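Local atomic coordinates of receptor-type adenylate cyclase gresag 4.3 (Trypanosoma brucei, PDB entry 1FX4), a protein that converts ATP to cyclic AMP and diphosphate with magnesium as cofactor, the chain here being its class III cyclase catalytic domain. Residues D3-E8 against K152-Y157; E80-F85 against V134-H139. One frame throughout, in Å; residues are numbered along the deposited sequence.

In the fold
Both contacts belong to the class III cyclase catalytic domain, a mixed sheet with helices packed against it. Contact 2 lies in the core, its centre about 4 Å from the centre of the chain, where helix 71-87 packs on the central strand 134-141. Contact 1, its centre about 20 Å from that of the chain, ties the N-terminal segment to the two-stranded sheet 144-147/154-157. The centres of the contacts are about 21 Å apart and their nearest atoms about 9 Å. Along the chain, contact 2 falls within the loop that contact 1 closes. The magnesium site of Asp19 and Asp62 is near contact 2: the Val134 side chain is about 9 Å from the ion. Contact 1 lies away from it.

Contact 1: D3-E8 against K152-Y157; sequences DSAPKE and KGYDYY
Tyr154 and Tyr156 of the antiparallel hairpin 144-147/154-157 reach across to Ala5, Pro6 and Lys7 of the N-terminal loop. The two tyrosines are alternate residues of strand 154-157, so both point to the same side. The Lys7 chain crosses Tyr154 at about a right angle. CG of Lys7 lies over one face of the Tyr154 ring, 4.0 Å from its centroid and 27° off the normal, a CH-pi contact. CD of Lys7 passes 3.4 Å from OH of Tyr154. A bend at the last torsion of Lys7 (chi4 61°) turns NZ back to its own loop, where NZ of Lys7 binds O of Ala5 at 2.7 Å, in the carbonyl plane and on a lone pair. O of Asn2 also accepts from NZ. Ala5 CB meets Tyr154 CD1 at 3.8 Å, obliquely to the ring.

Tyr156 is buried and crosses Pro6 at about a right angle. Met65 and Ala67 of strand 63-68 also touch it, which places the contact against the main sheet. Pro6 O sits at the edge of the Tyr156 ring, in its plane. OH of Tyr156 donates to O of Pro6 at 2.7 Å, tilted 15° from the carbonyl plane, while Pro6 CD lies 3.1 Å from the same OH.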
loop_
_atom_site.group_PDB
_atom_site.type_symbol
_atom_site.label_atom_id
_atom_site.label_comp_id
_atom_site.label_asym_id
_atom_site.label_seq_id
_atom_site.Cartn_x
_atom_site.Cartn_y
_atom_site.Cartn_z
ATOM N N ASP A 3 -4.533 20.789 -10.578
ATOM C CA ASP A 3 -5.738 21.452 -11.077
ATOM C C ASP A 3 -6.950 20.531 -11.210
ATOM O O ASP A 3 -8.086 20.977 -11.062
ATOM C CB ASP A 3 -5.472 22.171 -12.408
ATOM C CG ASP A 3 -6.721 22.880 -12.961
ATOM O OD1 ASP A 3 -7.474 23.509 -12.174
ATOM O OD2 ASP A 3 -6.957 22.801 -14.190
ATOM N N SER A 4 -6.715 19.249 -11.472
ATOM C CA SER A 4 -7.816 18.308 -11.612
ATOM C C SER A 4 -8.285 17.724 -10.279
ATOM O O SER A 4 -9.274 17.002 -10.234
ATOM C CB SER A 4 -7.448 17.196 -12.593
ATOM O OG SER A 4 -6.337 16.462 -12.125
ATOM N N ALA A 5 -7.603 18.073 -9.191
ATOM C CA ALA A 5 -7.979 17.569 -7.875
ATOM C C ALA A 5 -9.173 18.296 -7.273
ATOM O O ALA A 5 -9.201 19.525 -7.242
ATOM C CB ALA A 5 -6.804 17.665 -6.920
ATOM N N PRO A 6 -10.204 17.544 -6.841
ATOM C CA PRO A 6 -11.384 18.171 -6.226
ATOM C C PRO A 6 -10.867 18.880 -4.966
ATOM O O PRO A 6 -10.182 18.269 -4.144
ATOM C CB PRO A 6 -12.256 16.967 -5.877
ATOM C CG PRO A 6 -11.938 15.995 -6.983
ATOM C CD PRO A 6 -10.430 16.107 -7.087
ATOM N N LYS A 7 -11.162 20.172 -4.834
ATOM C CA LYS A 7 -10.652 20.966 -3.715
ATOM C C LYS A 7 -11.676 21.605 -2.794
ATOM O O LYS A 7 -11.303 22.256 -1.816
ATOM C CB LYS A 7 -9.766 22.092 -4.257
ATOM C CG LYS A 7 -8.707 21.639 -5.219
ATOM C CD LYS A 7 -7.938 22.816 -5.790
ATOM C CE LYS A 7 -6.943 22.340 -6.816
ATOM N NZ LYS A 7 -7.640 21.656 -7.933
ATOM N N GLU A 8 -12.955 21.436 -3.095
ATOM C CA GLU A 8 -13.990 22.055 -2.279
ATOM C C GLU A 8 -14.702 21.112 -1.332
ATOM O O GLU A 8 -15.343 20.148 -1.768
ATOM C CB GLU A 8 -15.016 22.733 -3.179
ATOM C CG GLU A 8 -14.438 23.845 -4.032
ATOM C CD GLU A 8 -15.487 24.529 -4.897
ATOM O OE1 GLU A 8 -16.643 24.040 -4.942
ATOM O OE2 GLU A 8 -15.151 25.558 -5.533
ATOM N N LYS A 152 2.315 19.143 -2.266
ATOM C CA LYS A 152 1.344 19.992 -2.953
ATOM C C LYS A 152 0.164 19.118 -3.395
ATOM O O LYS A 152 -0.680 19.551 -4.168
ATOM C CB LYS A 152 1.971 20.708 -4.160
ATOM N N GLY A 153 0.076 17.911 -2.840
ATOM C CA GLY A 153 -0.997 17.000 -3.206
ATOM C C GLY A 153 -2.255 17.056 -2.353
ATOM O O GLY A 153 -2.281 17.649 -1.274
ATOM N N TYR A 154 -3.321 16.459 -2.867
ATOM C CA TYR A 154 -4.593 16.411 -2.157
ATOM C C TYR A 154 -4.939 14.969 -1.853
ATOM O O TYR A 154 -4.640 14.083 -2.647
ATOM C CB TYR A 154 -5.716 17.014 -3.004
ATOM C CG TYR A 154 -5.722 18.523 -3.056
ATOM C CD1 TYR A 154 -4.925 19.210 -3.966
ATOM C CD2 TYR A 154 -6.530 19.259 -2.190
ATOM C CE1 TYR A 154 -4.931 20.605 -4.016
ATOM C CE2 TYR A 154 -6.545 20.648 -2.227
ATOM C CZ TYR A 154 -5.745 21.314 -3.139
ATOM O OH TYR A 154 -5.760 22.681 -3.167
ATOM N N ASP A 155 -5.522 14.736 -0.684
ATOM C CA ASP A 155 -5.949 13.401 -0.296
ATOM C C ASP A 155 -7.393 13.502 0.187
ATOM O O ASP A 155 -7.896 14.595 0.484
ATOM C CB ASP A 155 -5.061 12.796 0.784
ATOM C CG ASP A 155 -5.080 11.260 0.774
ATOM O OD1 ASP A 155 -4.138 10.666 1.334
ATOM O OD2 ASP A 155 -6.018 10.635 0.213
ATOM N N TYR A 156 -8.060 12.360 0.234
ATOM C CA TYR A 156 -9.458 12.296 0.609
ATOM C C TYR A 156 -9.684 11.218 1.653
ATOM O O TYR A 156 -9.392 10.048 1.429
ATOM C CB TYR A 156 -10.288 12.037 -0.654
ATOM C CG TYR A 156 -9.958 13.039 -1.739
ATOM C CD1 TYR A 156 -8.871 12.844 -2.585
ATOM C CD2 TYR A 156 -10.664 14.230 -1.845
ATOM C CE1 TYR A 156 -8.474 13.823 -3.497
ATOM C CE2 TYR A 156 -10.282 15.214 -2.755
ATOM C CZ TYR A 156 -9.183 15.001 -3.577
ATOM O OH TYR A 156 -8.756 15.987 -4.438
ATOM N N TYR A 157 -10.208 11.635 2.796
ATOM C CA TYR A 157 -10.467 10.741 3.918
ATOM C C TYR A 157 -11.936 10.784 4.309
ATOM O O TYR A 157 -12.693 11.633 3.837
ATOM C CB TYR A 157 -9.615 11.157 5.118
ATOM C CG TYR A 157 -8.141 10.941 4.912
ATOM C CD1 TYR A 157 -7.338 11.932 4.333
ATOM C CD2 TYR A 157 -7.544 9.738 5.276
ATOM C CE1 TYR A 157 -5.975 11.721 4.118
ATOM C CE2 TYR A 157 -6.179 9.517 5.065
ATOM C CZ TYR A 157 -5.406 10.513 4.487
ATOM O OH TYR A 157 -4.065 10.294 4.275
#

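Contact 2: E80-F85 against V134-H139; sequences ELQLCF and VRVGIH. Unlike the reference sequence in segment 80-85: Cys84 (reference Arg).
OE1 of Gln82 accepts a hydrogen bond from NH1 of Arg222, and a water 2.7 Å from OE1 of Gln82 may also donate to it. The same water accepts from N of Val134 at 2.8 Å. On the other branch of the amide, NE2 of Gln82 donates to O of Val134, also at 2.8 Å, with a nearly straight N-H...O angle of 166°. The acceptor lies close to the amide plane but is approached from 33° outside its own carbonyl plane. A bend at chi2 (-64°) folds the Gln82 chain, and NE2 of Gln82 comes within 3.7 Å of CG2 of Val136.

Beside this polar grip, helix 71-87 packs on strand 134-141 of the cyclase sheet, the two segments running nearly antiparallel. Leu81 crosses Val134 at about a right angle, CD2 of Leu81 lying 3.8 Å from CB of Val134. CG2 of Val134 meets the Phe85 ring obliquely, 3.6 Å from CE2. Leu44 and Leu48 of helix 34-51 touch Phe85 and Leu81, respectively.

All five touching residues are buried. The amide is one polar link between helix and strand. NE2 on O of Val134 and OE1 on NH1 of Arg222 would disfavour a flip.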
loop_
_atom_site.group_PDB
_atom_site.type_symbol
_atom_site.label_atom_id
_atom_site.label_comp_id
_atom_site.label_asym_id
_atom_site.label_seq_id
_atom_site.Cartn_x
_atom_site.Cartn_y
_atom_site.Cartn_z
ATOM N N GLU A 80 -13.204 2.699 -19.987
ATOM C CA GLU A 80 -12.098 2.685 -20.928
ATOM C C GLU A 80 -10.937 1.873 -20.366
ATOM O O GLU A 80 -10.191 1.247 -21.113
ATOM C CB GLU A 80 -11.648 4.104 -21.270
ATOM C CG GLU A 80 -10.971 4.191 -22.625
ATOM C CD GLU A 80 -11.841 3.630 -23.756
ATOM O OE1 GLU A 80 -11.268 3.010 -24.682
ATOM O OE2 GLU A 80 -13.089 3.798 -23.713
ATOM N N LEU A 81 -10.805 1.863 -19.044
ATOM C CA LEU A 81 -9.745 1.077 -18.428
ATOM C C LEU A 81 -9.938 -0.391 -18.824
ATOM O O LEU A 81 -9.029 -1.004 -19.356
ATOM C CB LEU A 81 -9.763 1.250 -16.905
ATOM C CG LEU A 81 -8.613 0.613 -16.107
ATOM C CD1 LEU A 81 -8.583 1.236 -14.719
ATOM C CD2 LEU A 81 -8.761 -0.894 -15.997
ATOM N N GLN A 82 -11.124 -0.949 -18.581
ATOM C CA GLN A 82 -11.369 -2.350 -18.917
ATOM C C GLN A 82 -11.142 -2.653 -20.406
ATOM O O GLN A 82 -10.503 -3.670 -20.757
ATOM C CB GLN A 82 -12.774 -2.761 -18.504
ATOM C CG GLN A 82 -13.026 -2.627 -17.001
ATOM C CD GLN A 82 -12.144 -3.559 -16.198
ATOM O OE1 GLN A 82 -11.594 -4.519 -16.738
ATOM N NE2 GLN A 82 -12.009 -3.285 -14.899
ATOM N N LEU A 83 -11.621 -1.751 -21.266
ATOM C CA LEU A 83 -11.460 -1.929 -22.701
ATOM C C LEU A 83 -10.003 -1.836 -23.160
ATOM O O LEU A 83 -9.560 -2.634 -23.983
ATOM C CB LEU A 83 -12.333 -0.924 -23.455
ATOM C CG LEU A 83 -13.833 -1.202 -23.317
ATOM C CD1 LEU A 83 -14.647 -0.001 -23.749
ATOM C CD2 LEU A 83 -14.208 -2.455 -24.133
ATOM N N CYS A 84 -9.261 -0.871 -22.621
ATOM C CA CYS A 84 -7.861 -0.682 -22.979
ATOM C C CYS A 84 -7.043 -1.902 -22.582
ATOM O O CYS A 84 -6.273 -2.429 -23.372
ATOM C CB CYS A 84 -7.290 0.571 -22.300
ATOM S SG CYS A 84 -7.880 2.152 -23.059
ATOM N N PHE A 85 -7.239 -2.371 -21.357
ATOM C CA PHE A 85 -6.511 -3.548 -20.875
ATOM C C PHE A 85 -6.858 -4.791 -21.695
ATOM O O PHE A 85 -5.999 -5.633 -21.960
ATOM C CB PHE A 85 -6.825 -3.782 -19.395
ATOM C CG PHE A 85 -5.964 -2.981 -18.462
ATOM C CD1 PHE A 85 -6.038 -1.593 -18.429
ATOM C CD2 PHE A 85 -5.076 -3.620 -17.605
ATOM C CE1 PHE A 85 -5.227 -0.850 -17.566
ATOM C CE2 PHE A 85 -4.260 -2.879 -16.737
ATOM C CZ PHE A 85 -4.344 -1.498 -16.715
ATOM N N VAL A 134 -8.146 -5.980 -13.755
ATOM C CA VAL A 134 -8.263 -4.910 -12.780
ATOM C C VAL A 134 -9.664 -4.812 -12.203
ATOM O O VAL A 134 -10.641 -4.794 -12.938
ATOM C CB VAL A 134 -7.862 -3.540 -13.433
ATOM C CG1 VAL A 134 -7.904 -2.408 -12.411
ATOM C CG2 VAL A 134 -6.458 -3.644 -14.017
ATOM N N ARG A 135 -9.768 -4.805 -10.878
ATOM C CA ARG A 135 -11.062 -4.650 -10.232
ATOM C C ARG A 135 -11.192 -3.164 -9.969
ATOM O O ARG A 135 -10.209 -2.490 -9.646
ATOM C CB ARG A 135 -11.155 -5.449 -8.930
ATOM C CG ARG A 135 -10.275 -4.971 -7.833
ATOM C CD ARG A 135 -10.558 -5.753 -6.536
ATOM N NE ARG A 135 -10.026 -7.095 -6.592
ATOM C CZ ARG A 135 -8.990 -7.517 -5.874
ATOM N NH1 ARG A 135 -8.368 -6.699 -5.025
ATOM N NH2 ARG A 135 -8.571 -8.760 -6.011
ATOM N N VAL A 136 -12.402 -2.647 -10.133
ATOM C CA VAL A 136 -12.638 -1.224 -9.966
ATOM C C VAL A 136 -13.884 -0.960 -9.157
ATOM O O VAL A 136 -14.925 -1.571 -9.386
ATOM C CB VAL A 136 -12.787 -0.523 -11.356
ATOM C CG1 VAL A 136 -13.017 0.973 -11.178
ATOM C CG2 VAL A 136 -11.549 -0.795 -12.219
ATOM N N GLY A 137 -13.768 -0.038 -8.212
ATOM C CA GLY A 137 -14.898 0.335 -7.387
ATOM C C GLY A 137 -15.026 1.837 -7.504
ATOM O O GLY A 137 -14.020 2.535 -7.475
ATOM N N ILE A 138 -16.261 2.326 -7.596
ATOM C CA ILE A 138 -16.520 3.760 -7.742
ATOM C C ILE A 138 -17.603 4.214 -6.772
ATOM O O ILE A 138 -18.645 3.566 -6.646
ATOM C CB ILE A 138 -17.024 4.090 -9.169
ATOM C CG1 ILE A 138 -16.040 3.567 -10.229
ATOM C CG2 ILE A 138 -17.266 5.601 -9.320
ATOM C CD1 ILE A 138 -16.589 3.681 -11.669
ATOM N N HIS A 139 -17.361 5.340 -6.105
ATOM C CA HIS A 139 -18.336 5.889 -5.171
ATOM C C HIS A 139 -18.261 7.397 -5.198
ATOM O O HIS A 139 -17.182 7.957 -5.408
ATOM C CB HIS A 139 -18.086 5.406 -3.741
ATOM C CG HIS A 139 -19.088 5.933 -2.760
ATOM N ND1 HIS A 139 -18.729 6.626 -1.621
ATOM C CD2 HIS A 139 -20.442 5.903 -2.772
ATOM C CE1 HIS A 139 -19.822 6.998 -0.977
ATOM N NE2 HIS A 139 -20.873 6.571 -1.653
HETATM O O HOH W 1 -9.141 -5.479 -16.273
#